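Local coordinates for protein fructose-bisphosphate aldolase (Thermus caldophilus, PDB 2FJK) that belongs to the class II fructose-bisphosphate aldolases, a family of TIM-barrel enzymes, and holds 1,3-dihydroxyacetonephosphate in a pocket of its barrel, at residues 10-15 and 246-251; 50-53 and 59-62; 90-95 and 123-128; 129-134 and 159-164; 257-262 and 285-290. One frame throughout, in Å; residues are numbered along the deposited sequence.

Overall arrangement
From the N terminus, helix 6-14 supplies the first half of contact 1, whose loop closes only at strand 247-252. Contacts 2, 3 and 4 lie within that span and follow one another in series without crossing. Contact 2 joins two parts of helix 50-68. Contact 3 joins the end of helix 85-93 to the turn after helix 108-124 and packs beside contact 2, where M53 CE meets K90 O. Contact 4 continues directly from it, tying strand 128-133 to helix 155-164, and reaches contact 1 through the K249-E130 salt bridge. Contact 5 opens after contact 1 has closed and pairs the last two helices; like contact 2, it borders the second subunit.

Contact 1: residues 10-15 and 246-251; sequences RKARAE and GIAKIN. With 13P (1,3-dihydroxyacetonephosphate), chain E.
A12 and A248 meet methyl to methyl, A12 CB lying 3.8 Å from A248 CB. The same A248 methyl also sits against the helix backbone, 3.9 Å from R13 N, so it rests on the turn that carries A12 and R13. With only methyls between them, helix and strand come very close: the CA atoms of R13 and A248 are 5.1 Å apart. R13 runs alongside: CB lies near A248, and CD and NE pass G246. Its CG stands anti to the backbone N (chi1 177°), and the chain stays extended to NE, which carries it past the start of the strand. On the way CD lies 3.8 Å from G246 O, a carbon-to-oxygen contact, and the guanidinium spreads one face over G246 CA. G246 ends the preceding helix in a Schellman motif, with positive phi, and the chain then turns directly into strand 247-252. Helix 6-14 thus packs at the N-terminal end of a strand of the TIM barrel. The R13 head is fixed from beyond the contact: NH1 bonds to V201 O and NH2 to A198 O, both at the C-terminal end of helix 191-200 or just past it. A12 also touches V19 on the neighbouring strand 19-23. At the far end of the strand N251 lines the pocket of 1,3-dihydroxyacetonephosphate, together with N23, D80 and H208.

Contact 2: residues 50-53 and 59-62; sequences EGAM and ALTR
T61 OG1 is gripped by the carbonyl of G57, one turn back in its own helix, with a weaker bond to R58 O. With chi1 at 52°, OG1 points back at G57 O and CG2 is left on the M53 side. There CG2 meets M53 CE at 4.2 Å. M53, a selenomethionine, bends at its last torsion, chi3 86°, to bring its methyl to that point, and the two side chains stand at about a right angle. The second touch belongs to L60. It sends CD2 back against the earlier turn, where L60 CD2 lies 3.6 Å from A52 O and 4.2 Å from A52 CB. No hydrogen bond spans the contact; it consists of methyl groups set against a methyl and a backbone carbonyl. Both segments belong to helix 50-68, yet the CA atoms of M53 and T61 are 7.0 Å apart, where a straight helix would put residues eight positions apart at about 12 Å. The helix therefore cannot run straight between them, and the contact lies on the inner side of the bend or kink. The helix links strands 44-47 and 75-78 in a beta-alpha-beta unit of the barrel; T61 faces E94 and F96 beyond helix 85-93, while L60 packs on M27 of the second subunit.

Contact 3: residues 90-95 and 123-128; sequences KALREG and HAVGVT
L92 pushes a single methyl, CD2, toward the two valines V127 and V125. The tight part is at V127, which meets it with all three side-chain carbons: L92 CD2 lies 3.8 Å from V127 CG2 and 3.9 Å from both V127 CB and V127 CG1. The leucine methyl therefore lies over the branch point of the valine and touches both arms. V127, with CG1 anti to its backbone N (chi1 171°), turns both methyls to L92 CD2, and the two side chains cross obliquely. V99 of strand 98-101 touches both residues. The looser part is at V125, where the touch is one methyl pair, L92 CD2 to V125 CG2 at 4.0 Å. V125 is partly exposed, and G126 next to it lies at the surface. Both segments are helix ends of the same kind. G95 and G126, each with positive phi, are the C-prime residues of Schellman motifs that finish helices 85-93 and 108-124; G95 N bonds back to L92 O at 3.2 Å, whereas the bond from G126 N to H123 O is weak. The second turn leads straight into strand 128-133 of the barrel. The third subunit approaches here: its R93 packs on V127 and its NH1 bonds to L92 O. Across the two segments themselves the contact is wholly apolar. Its hold is contact between methyls, without directional bonds, while L92 O takes both G95 N of its own turn and R93 NH1 of the third subunit.

Contact 4: residues 129-134 and 159-164; sequences VEAELG and RIFMER
F161 reaches from helix 155-164 to A131 and L133 of strand 128-133. Its CB meets L133 CD2 at 3.9 Å. From there CG stands anti to the backbone N (chi1 -179°), which points the ring out from the helix toward the strand. L133 CD1 lies loosely over one face of the ring, so one leucine methyl is at the root of the phenylalanine and the other above its ring. The two side chains lie alongside one another, pointing opposite ways. At the outer end F161 CE2 comes 3.5 Å from A131 CB, and CZ lies 4.0 Å from the same methyl. Both ring atoms are also 4.1 Å from E132 O. A131 and L133 point toward the helix, as alternate strand residues do, while E132 between them points away, to the side where it touches H81 of the ligand pocket. The short segments run at 147° to each other with axes 9.6 Å apart, a strand with its covering helix in the beta-alpha-beta crossover that leads from 128-133 to the adjacent parallel strand 171-172. Helix 108-124 adds V112 and T115 against the ring, so the ring, carried by helix 155-164, sits between strand 128-133 and helix 108-124. No hydrogen bond links the two segments. The join is made by hydrophobic burial of one aromatic ring, and the nearby E132 O is hydrogen-bonded to N111.

Contact 5: residues 257-262 and 285-290; sequences RLAFTA and REAVKE
Two antiparallel helices pack here in the C-terminal part of the TIM-barrel chain: helix 254-270, which follows strand 247-252, and helix 277-299. The short segments run at 149° to each other with axes only 7.8 Å apart, a spacing that small side chains make possible. A259 and A287 face each other at 4.3 Å between their CB atoms, and A259 CB lies 4.2 Å from A287 O, so the methyl faces the opposing backbone at loose van der Waals distance. F260 fills the space beside this pair. Its CG is anti to the backbone N (chi1 -166°), which brings the ring nearer the second helix than the direction of its CB would suggest. The ring end CE1 comes 3.6 Å from R285 N, set obliquely to the ring. R285 CB points away from helix 254-270; its NH1 bonds to Q31 OE1 of helix 27-38 and to Y55 O of the second subunit, and the guanidinium makes a cation-pi contact with that tyrosine. F260 also meets F29, the ring planes inclined by about 35°, and packs against Y280 of the second subunit, so the helix pair contributes to the subunit interface as well as to the chain's own core. V288, which touches A32 of helix 27-38, completes the seam. Its methyl CG2 lies at the edge of the F260 ring, near the ring plane, and sits 3.7 Å from F260 CD1 and equally 3.7 Å from F260 CB.

Contact 1: residues 10-15 and 246-251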
# COMPACT_ATOMS: atom_id res chain seq x y z
N ARG A 10 -21.18 18.14 -3.65
CA ARG A 10 -21.48 19.57 -3.75
C ARG A 10 -21.68 19.96 -5.20
O ARG A 10 -22.61 20.70 -5.53
CB ARG A 10 -20.34 20.40 -3.16
CG ARG A 10 -20.41 20.56 -1.66
CD ARG A 10 -19.27 21.43 -1.18
NE ARG A 10 -19.40 21.73 0.25
CZ ARG A 10 -18.44 22.29 0.97
NH1 ARG A 10 -17.29 22.62 0.40
NH2 ARG A 10 -18.64 22.53 2.26
N LYS A 11 -20.80 19.46 -6.07
CA LYS A 11 -20.87 19.75 -7.49
C LYS A 11 -22.07 19.04 -8.11
O LYS A 11 -22.61 19.49 -9.12
CB LYS A 11 -19.58 19.33 -8.20
CG LYS A 11 -18.42 20.31 -7.98
CD LYS A 11 -17.21 19.99 -8.85
CE LYS A 11 -16.18 21.11 -8.79
NZ LYS A 11 -15.72 21.37 -7.39
N ALA A 12 -22.47 17.93 -7.50
CA ALA A 12 -23.61 17.17 -7.99
C ALA A 12 -24.89 17.99 -7.85
O ALA A 12 -25.64 18.16 -8.80
CB ALA A 12 -23.74 15.86 -7.21
N ARG A 13 -25.13 18.51 -6.65
CA ARG A 13 -26.33 19.31 -6.41
C ARG A 13 -26.24 20.65 -7.12
O ARG A 13 -27.20 21.10 -7.74
CB ARG A 13 -26.54 19.53 -4.92
CG ARG A 13 -27.74 20.42 -4.61
CD ARG A 13 -28.05 20.46 -3.12
NE ARG A 13 -29.17 21.35 -2.81
CZ ARG A 13 -29.74 21.43 -1.62
NH1 ARG A 13 -29.30 20.68 -0.62
NH2 ARG A 13 -30.74 22.28 -1.41
N ALA A 14 -25.07 21.28 -7.04
CA ALA A 14 -24.87 22.57 -7.69
C ALA A 14 -25.18 22.50 -9.18
O ALA A 14 -25.54 23.51 -9.79
CB ALA A 14 -23.45 23.05 -7.47
N GLU A 15 -25.04 21.32 -9.77
CA GLU A 15 -25.30 21.17 -11.20
C GLU A 15 -26.53 20.32 -11.51
O GLU A 15 -26.84 20.04 -12.67
CB GLU A 15 -24.07 20.58 -11.90
CG GLU A 15 -24.17 20.55 -13.41
CD GLU A 15 -24.47 21.92 -14.01
OE1 GLU A 15 -25.58 22.46 -13.76
OE2 GLU A 15 -23.60 22.46 -14.73
N GLY A 246 -32.52 18.22 -5.42
CA GLY A 246 -31.50 18.35 -4.39
C GLY A 246 -30.82 17.07 -3.93
O GLY A 246 -29.88 17.11 -3.13
N ILE A 247 -31.30 15.93 -4.42
CA ILE A 247 -30.72 14.63 -4.08
C ILE A 247 -29.43 14.53 -4.88
O ILE A 247 -29.46 14.47 -6.11
CB ILE A 247 -31.67 13.47 -4.47
CG1 ILE A 247 -32.92 13.48 -3.57
CG2 ILE A 247 -30.95 12.13 -4.37
CD1 ILE A 247 -32.64 13.16 -2.12
N ALA A 248 -28.29 14.53 -4.19
CA ALA A 248 -26.99 14.46 -4.85
C ALA A 248 -26.31 13.09 -4.80
O ALA A 248 -25.40 12.81 -5.59
CB ALA A 248 -26.06 15.52 -4.26
N LYS A 249 -26.73 12.25 -3.86
CA LYS A 249 -26.17 10.92 -3.70
C LYS A 249 -27.27 9.87 -3.63
O LYS A 249 -28.20 9.97 -2.83
CB LYS A 249 -25.32 10.85 -2.43
CG LYS A 249 -25.01 9.42 -2.00
CD LYS A 249 -24.17 9.40 -0.73
CE LYS A 249 -24.00 7.96 -0.23
NZ LYS A 249 -23.00 7.89 0.86
N ILE A 250 -27.15 8.85 -4.48
CA ILE A 250 -28.14 7.80 -4.54
C ILE A 250 -27.52 6.42 -4.34
O ILE A 250 -26.61 6.01 -5.07
CB ILE A 250 -28.86 7.83 -5.89
CG1 ILE A 250 -29.28 9.27 -6.20
CG2 ILE A 250 -30.09 6.95 -5.85
CD1 ILE A 250 -29.86 9.45 -7.58
N ASN A 251 -28.01 5.71 -3.33
CA ASN A 251 -27.51 4.38 -3.01
C ASN A 251 -28.25 3.27 -3.75
O ASN A 251 -29.48 3.27 -3.84
CB ASN A 251 -27.61 4.15 -1.51
CG ASN A 251 -26.34 4.50 -0.77
OD1 ASN A 251 -25.55 3.62 -0.41
ND2 ASN A 251 -26.13 5.79 -0.53
P 13P E . -31.49 -0.94 -1.77
O1P 13P E . -31.83 -2.33 -1.05
O2P 13P E . -32.87 -0.32 -2.23
O3P 13P E . -30.59 -1.22 -3.02
O1 13P E . -30.72 -0.00 -0.72
C1 13P E . -29.72 0.89 -1.20
C2 13P E . -29.41 1.80 -0.04
O2 13P E . -30.33 2.38 0.53
C3 13P E . -27.97 2.01 0.43
O3 13P E . -27.94 2.81 1.61

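Contact 2: residues 50-53 and 59-62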
# COMPACT_ATOMS: atom_id res chain seq x y z
N GLU A 50 -21.84 -2.53 7.25
CA GLU A 50 -21.10 -3.16 8.32
C GLU A 50 -21.02 -4.64 7.99
O GLU A 50 -20.08 -5.34 8.40
CB GLU A 50 -21.80 -2.93 9.66
CG GLU A 50 -21.09 -1.91 10.53
CD GLU A 50 -21.91 -1.48 11.73
OE1 GLU A 50 -22.54 -2.35 12.36
OE2 GLU A 50 -21.94 -0.27 12.03
N GLY A 51 -22.00 -5.12 7.22
CA GLY A 51 -22.02 -6.52 6.81
C GLY A 51 -20.88 -6.75 5.83
O GLY A 51 -20.20 -7.78 5.88
N ALA A 52 -20.67 -5.79 4.94
CA ALA A 52 -19.61 -5.88 3.95
C ALA A 52 -18.28 -5.94 4.69
O ALA A 52 -17.44 -6.78 4.40
CB ALA A 52 -19.64 -4.66 3.02
N MSE A 53 -18.10 -5.05 5.65
CA MSE A 53 -16.85 -5.03 6.41
C MSE A 53 -16.58 -6.33 7.16
O MSE A 53 -15.44 -6.77 7.23
CB MSE A 53 -16.84 -3.84 7.36
CG MSE A 53 -16.51 -2.53 6.64
SE MSE A 53 -16.48 -1.05 7.84
CE MSE A 53 -14.65 -1.20 8.45
N ALA A 59 -9.19 -7.64 3.74
CA ALA A 59 -9.01 -7.89 2.32
C ALA A 59 -9.84 -6.88 1.53
O ALA A 59 -9.32 -6.18 0.67
CB ALA A 59 -9.44 -9.31 1.96
N LEU A 60 -11.12 -6.79 1.86
CA LEU A 60 -12.02 -5.87 1.17
C LEU A 60 -11.69 -4.40 1.38
O LEU A 60 -11.60 -3.64 0.42
CB LEU A 60 -13.47 -6.12 1.59
CG LEU A 60 -14.50 -5.20 0.92
CD1 LEU A 60 -14.43 -5.36 -0.60
CD2 LEU A 60 -15.90 -5.52 1.43
N THR A 61 -11.53 -4.00 2.64
CA THR A 61 -11.25 -2.60 2.93
C THR A 61 -9.95 -2.11 2.32
O THR A 61 -9.91 -1.01 1.77
CB THR A 61 -11.21 -2.31 4.46
OG1 THR A 61 -10.31 -3.22 5.12
CG2 THR A 61 -12.59 -2.44 5.06
N ARG A 62 -8.90 -2.92 2.40
CA ARG A 62 -7.60 -2.55 1.85
C ARG A 62 -7.69 -2.41 0.33
O ARG A 62 -7.15 -1.47 -0.25
CB ARG A 62 -6.53 -3.60 2.19
CG ARG A 62 -6.28 -3.82 3.70
CD ARG A 62 -5.82 -2.56 4.41
NE ARG A 62 -6.79 -1.48 4.23
CZ ARG A 62 -6.61 -0.22 4.62
NH1 ARG A 62 -5.49 0.13 5.24
NH2 ARG A 62 -7.56 0.67 4.39

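Contact 3: residues 90-95 and 123-128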
# COMPACT_ATOMS: atom_id res chain seq x y z
N LYS A 90 -13.76 2.09 13.31
CA LYS A 90 -13.17 1.02 12.51
C LYS A 90 -13.07 1.49 11.06
O LYS A 90 -12.12 1.18 10.35
CB LYS A 90 -14.01 -0.27 12.60
CG LYS A 90 -13.93 -0.96 13.96
CD LYS A 90 -14.85 -2.18 14.05
CE LYS A 90 -14.68 -2.89 15.39
NZ LYS A 90 -15.60 -4.06 15.58
N ALA A 91 -14.08 2.22 10.61
CA ALA A 91 -14.10 2.73 9.24
C ALA A 91 -12.98 3.77 9.03
O ALA A 91 -12.33 3.78 7.98
CB ALA A 91 -15.46 3.35 8.94
N LEU A 92 -12.75 4.63 10.03
CA LEU A 92 -11.69 5.65 9.95
C LEU A 92 -10.33 4.96 9.88
O LEU A 92 -9.45 5.37 9.11
CB LEU A 92 -11.71 6.56 11.18
CG LEU A 92 -12.97 7.38 11.41
CD1 LEU A 92 -12.79 8.25 12.66
CD2 LEU A 92 -13.27 8.23 10.19
N ARG A 93 -10.19 3.92 10.69
CA ARG A 93 -8.98 3.11 10.77
C ARG A 93 -8.67 2.41 9.45
O ARG A 93 -7.51 2.21 9.11
CB ARG A 93 -9.14 2.06 11.86
CG ARG A 93 -8.01 1.03 11.93
CD ARG A 93 -6.76 1.63 12.53
NE ARG A 93 -5.80 0.60 12.90
CZ ARG A 93 -4.62 0.83 13.46
NH1 ARG A 93 -4.24 2.08 13.73
NH2 ARG A 93 -3.81 -0.17 13.76
N GLU A 94 -9.71 2.03 8.72
CA GLU A 94 -9.52 1.34 7.45
C GLU A 94 -9.45 2.29 6.25
O GLU A 94 -9.55 1.86 5.10
CB GLU A 94 -10.65 0.34 7.21
CG GLU A 94 -10.44 -1.02 7.86
CD GLU A 94 -9.00 -1.24 8.28
OE1 GLU A 94 -8.17 -0.33 8.06
OE2 GLU A 94 -8.70 -2.32 8.83
N GLY A 95 -9.28 3.58 6.51
CA GLY A 95 -9.14 4.54 5.43
C GLY A 95 -10.35 5.09 4.68
O GLY A 95 -10.18 5.72 3.63
N HIS A 123 -14.08 14.59 11.31
CA HIS A 123 -13.40 15.81 10.89
C HIS A 123 -12.00 15.97 11.46
O HIS A 123 -11.16 16.62 10.86
CB HIS A 123 -14.26 17.03 11.22
CG HIS A 123 -15.48 17.14 10.37
ND1 HIS A 123 -16.33 18.23 10.42
CD2 HIS A 123 -16.00 16.30 9.45
CE1 HIS A 123 -17.32 18.05 9.57
NE2 HIS A 123 -17.15 16.88 8.97
N ALA A 124 -11.73 15.36 12.61
CA ALA A 124 -10.39 15.46 13.18
C ALA A 124 -9.39 14.79 12.25
O ALA A 124 -8.21 15.14 12.25
CB ALA A 124 -10.35 14.80 14.56
N VAL A 125 -9.87 13.83 11.45
CA VAL A 125 -9.01 13.11 10.51
C VAL A 125 -9.36 13.34 9.03
O VAL A 125 -9.14 12.47 8.18
CB VAL A 125 -9.00 11.58 10.79
CG1 VAL A 125 -8.63 11.33 12.23
CG2 VAL A 125 -10.36 10.97 10.47
N GLY A 126 -9.92 14.50 8.72
CA GLY A 126 -10.26 14.82 7.33
C GLY A 126 -11.26 13.93 6.61
O GLY A 126 -11.23 13.81 5.39
N VAL A 127 -12.17 13.32 7.36
CA VAL A 127 -13.19 12.46 6.78
C VAL A 127 -14.55 13.15 6.88
O VAL A 127 -14.84 13.81 7.88
CB VAL A 127 -13.25 11.10 7.52
CG1 VAL A 127 -14.46 10.31 7.06
CG2 VAL A 127 -11.97 10.32 7.24
N THR A 128 -15.39 13.00 5.86
CA THR A 128 -16.72 13.61 5.90
C THR A 128 -17.76 12.70 6.56
O THR A 128 -17.55 11.49 6.70
CB THR A 128 -17.23 13.99 4.49
OG1 THR A 128 -17.17 12.85 3.63
CG2 THR A 128 -16.40 15.13 3.92

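Contact 4: residues 129-134 and 159-164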
# COMPACT_ATOMS: atom_id res chain seq x y z
N VAL A 129 -18.88 13.29 6.95
CA VAL A 129 -19.91 12.54 7.65
C VAL A 129 -21.31 12.72 7.08
O VAL A 129 -21.74 13.84 6.81
CB VAL A 129 -19.96 12.93 9.13
CG1 VAL A 129 -21.15 12.28 9.82
CG2 VAL A 129 -18.67 12.53 9.81
N GLU A 130 -22.00 11.60 6.89
CA GLU A 130 -23.37 11.63 6.42
C GLU A 130 -24.21 11.26 7.63
O GLU A 130 -23.81 10.43 8.45
CB GLU A 130 -23.61 10.60 5.32
CG GLU A 130 -25.01 10.70 4.73
CD GLU A 130 -25.33 9.61 3.72
OE1 GLU A 130 -24.53 9.40 2.79
OE2 GLU A 130 -26.38 8.96 3.87
N ALA A 131 -25.38 11.88 7.76
CA ALA A 131 -26.26 11.57 8.88
C ALA A 131 -27.68 11.50 8.36
O ALA A 131 -28.00 12.11 7.34
CB ALA A 131 -26.14 12.65 9.94
N GLU A 132 -28.53 10.75 9.04
CA GLU A 132 -29.91 10.66 8.58
C GLU A 132 -30.93 11.03 9.64
O GLU A 132 -30.76 10.73 10.83
CB GLU A 132 -30.20 9.26 8.02
CG GLU A 132 -29.97 8.10 8.96
CD GLU A 132 -29.97 6.76 8.23
OE1 GLU A 132 -30.96 6.46 7.51
OE2 GLU A 132 -28.98 6.01 8.37
N LEU A 133 -31.98 11.70 9.19
CA LEU A 133 -33.08 12.13 10.04
C LEU A 133 -34.34 11.57 9.41
O LEU A 133 -34.60 11.77 8.22
CB LEU A 133 -33.15 13.66 10.07
CG LEU A 133 -34.15 14.29 11.02
CD1 LEU A 133 -33.90 13.83 12.47
CD2 LEU A 133 -34.03 15.80 10.90
N GLY A 134 -35.13 10.85 10.21
CA GLY A 134 -36.35 10.25 9.70
C GLY A 134 -36.07 8.80 9.36
O GLY A 134 -34.96 8.46 8.96
N ARG A 159 -32.80 21.23 9.06
CA ARG A 159 -31.86 22.35 9.18
C ARG A 159 -31.20 22.35 10.55
O ARG A 159 -29.98 22.47 10.67
CB ARG A 159 -32.57 23.68 8.98
CG ARG A 159 -31.65 24.89 9.17
CD ARG A 159 -32.44 26.17 9.35
NE ARG A 159 -33.32 26.45 8.22
CZ ARG A 159 -34.04 27.56 8.09
NH1 ARG A 159 -33.98 28.51 9.02
NH2 ARG A 159 -34.81 27.73 7.02
N ILE A 160 -32.03 22.21 11.59
CA ILE A 160 -31.55 22.21 12.96
C ILE A 160 -30.61 21.04 13.24
O ILE A 160 -29.59 21.21 13.90
CB ILE A 160 -32.72 22.16 13.95
CG1 ILE A 160 -33.61 23.39 13.76
CG2 ILE A 160 -32.19 22.11 15.38
CD1 ILE A 160 -34.88 23.38 14.59
N PHE A 161 -30.97 19.86 12.75
CA PHE A 161 -30.15 18.67 12.95
C PHE A 161 -28.79 18.92 12.32
O PHE A 161 -27.76 18.70 12.94
CB PHE A 161 -30.82 17.46 12.28
CG PHE A 161 -30.07 16.17 12.45
CD1 PHE A 161 -29.89 15.61 13.71
CD2 PHE A 161 -29.56 15.49 11.34
CE1 PHE A 161 -29.22 14.40 13.86
CE2 PHE A 161 -28.89 14.28 11.48
CZ PHE A 161 -28.72 13.73 12.74
N MSE A 162 -28.80 19.39 11.07
CA MSE A 162 -27.58 19.68 10.33
C MSE A 162 -26.72 20.77 10.97
O MSE A 162 -25.50 20.73 10.88
CB MSE A 162 -27.93 20.06 8.89
CG MSE A 162 -28.37 18.88 8.05
SE MSE A 162 -26.99 17.52 7.97
CE MSE A 162 -26.12 18.11 6.34
N GLU A 163 -27.35 21.75 11.61
CA GLU A 163 -26.59 22.81 12.25
C GLU A 163 -25.99 22.37 13.59
O GLU A 163 -24.82 22.66 13.87
CB GLU A 163 -27.47 24.06 12.44
CG GLU A 163 -27.72 24.81 11.13
CD GLU A 163 -28.72 25.96 11.28
OE1 GLU A 163 -28.88 26.73 10.31
OE2 GLU A 163 -29.36 26.07 12.35
N ARG A 164 -26.76 21.66 14.41
CA ARG A 164 -26.27 21.20 15.71
C ARG A 164 -25.17 20.15 15.54
O ARG A 164 -24.29 20.02 16.40
CB ARG A 164 -27.42 20.65 16.55
CG ARG A 164 -28.66 21.51 16.55
CD ARG A 164 -29.45 21.35 17.84
NE ARG A 164 -28.64 20.77 18.91
CZ ARG A 164 -29.13 20.06 19.92
NH1 ARG A 164 -30.44 19.85 20.00
NH2 ARG A 164 -28.32 19.58 20.84

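Contact 5: residues 257-262 and 285-290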
# COMPACT_ATOMS: atom_id res chain seq x y z
N ARG A 257 -27.20 -7.02 -6.39
CA ARG A 257 -27.27 -8.38 -5.87
C ARG A 257 -28.11 -9.25 -6.78
O ARG A 257 -27.71 -10.35 -7.14
CB ARG A 257 -27.90 -8.42 -4.48
CG ARG A 257 -27.15 -7.70 -3.38
CD ARG A 257 -27.86 -7.96 -2.05
NE ARG A 257 -27.41 -7.07 -0.99
CZ ARG A 257 -27.69 -7.23 0.30
NH1 ARG A 257 -28.42 -8.27 0.70
NH2 ARG A 257 -27.23 -6.36 1.20
N LEU A 258 -29.30 -8.74 -7.13
CA LEU A 258 -30.22 -9.45 -8.01
C LEU A 258 -29.60 -9.77 -9.36
O LEU A 258 -29.65 -10.91 -9.82
CB LEU A 258 -31.49 -8.62 -8.25
CG LEU A 258 -32.80 -9.12 -7.66
CD1 LEU A 258 -33.94 -8.33 -8.31
CD2 LEU A 258 -32.98 -10.62 -7.93
N ALA A 259 -29.02 -8.76 -10.00
CA ALA A 259 -28.39 -8.99 -11.29
C ALA A 259 -27.30 -10.06 -11.17
O ALA A 259 -27.28 -11.03 -11.93
CB ALA A 259 -27.80 -7.68 -11.82
N PHE A 260 -26.41 -9.89 -10.20
CA PHE A 260 -25.32 -10.83 -9.97
C PHE A 260 -25.82 -12.26 -9.75
O PHE A 260 -25.35 -13.21 -10.37
CB PHE A 260 -24.51 -10.39 -8.75
CG PHE A 260 -23.18 -11.07 -8.62
CD1 PHE A 260 -22.06 -10.57 -9.28
CD2 PHE A 260 -23.05 -12.22 -7.86
CE1 PHE A 260 -20.83 -11.21 -9.17
CE2 PHE A 260 -21.82 -12.88 -7.74
CZ PHE A 260 -20.71 -12.37 -8.40
N THR A 261 -26.79 -12.41 -8.84
CA THR A 261 -27.34 -13.72 -8.53
C THR A 261 -28.13 -14.27 -9.72
O THR A 261 -28.08 -15.47 -10.02
CB THR A 261 -28.26 -13.66 -7.28
OG1 THR A 261 -27.51 -13.21 -6.15
CG2 THR A 261 -28.84 -15.04 -6.97
N ALA A 262 -28.86 -13.40 -10.41
CA ALA A 262 -29.63 -13.84 -11.56
C ALA A 262 -28.65 -14.57 -12.49
O ALA A 262 -28.91 -15.68 -12.94
CB ALA A 262 -30.26 -12.66 -12.28
N ARG A 285 -20.49 -10.61 -12.69
CA ARG A 285 -19.82 -9.33 -12.48
C ARG A 285 -20.12 -8.40 -13.64
O ARG A 285 -20.27 -7.19 -13.46
CB ARG A 285 -18.30 -9.53 -12.37
CG ARG A 285 -17.47 -8.25 -12.53
CD ARG A 285 -15.96 -8.56 -12.57
NE ARG A 285 -15.63 -9.46 -13.68
CZ ARG A 285 -14.49 -10.13 -13.80
NH1 ARG A 285 -13.55 -10.03 -12.88
NH2 ARG A 285 -14.29 -10.94 -14.84
N GLU A 286 -20.18 -8.96 -14.84
CA GLU A 286 -20.46 -8.18 -16.04
C GLU A 286 -21.88 -7.60 -15.98
O GLU A 286 -22.11 -6.45 -16.36
CB GLU A 286 -20.29 -9.04 -17.29
CG GLU A 286 -20.65 -8.35 -18.59
CD GLU A 286 -19.76 -7.16 -18.88
OE1 GLU A 286 -20.14 -6.32 -19.71
OE2 GLU A 286 -18.67 -7.08 -18.27
N ALA A 287 -22.84 -8.38 -15.49
CA ALA A 287 -24.21 -7.88 -15.40
C ALA A 287 -24.29 -6.76 -14.37
O ALA A 287 -25.10 -5.85 -14.51
CB ALA A 287 -25.18 -9.00 -15.02
N VAL A 288 -23.45 -6.82 -13.34
CA VAL A 288 -23.47 -5.78 -12.33
C VAL A 288 -22.93 -4.49 -12.92
O VAL A 288 -23.46 -3.40 -12.68
CB VAL A 288 -22.61 -6.15 -11.10
CG1 VAL A 288 -22.42 -4.92 -10.21
CG2 VAL A 288 -23.29 -7.27 -10.31
N LYS A 289 -21.86 -4.62 -13.70
CA LYS A 289 -21.23 -3.47 -14.34
C LYS A 289 -22.25 -2.76 -15.23
O LYS A 289 -22.34 -1.53 -15.22
CB LYS A 289 -20.04 -3.93 -15.18
CG LYS A 289 -19.31 -2.85 -15.91
CD LYS A 289 -18.15 -3.47 -16.68
CE LYS A 289 -17.51 -2.48 -17.65
NZ LYS A 289 -16.32 -3.09 -18.30
N GLU A 290 -23.02 -3.54 -15.98
CA GLU A 290 -24.02 -2.96 -16.87
C GLU A 290 -25.10 -2.25 -16.07
O GLU A 290 -25.61 -1.21 -16.49
CB GLU A 290 -24.64 -4.04 -17.77
CG GLU A 290 -23.65 -4.63 -18.77
CD GLU A 290 -22.92 -3.57 -19.58
OE1 GLU A 290 -23.59 -2.78 -20.28
OE2 GLU A 290 -21.67 -3.51 -19.51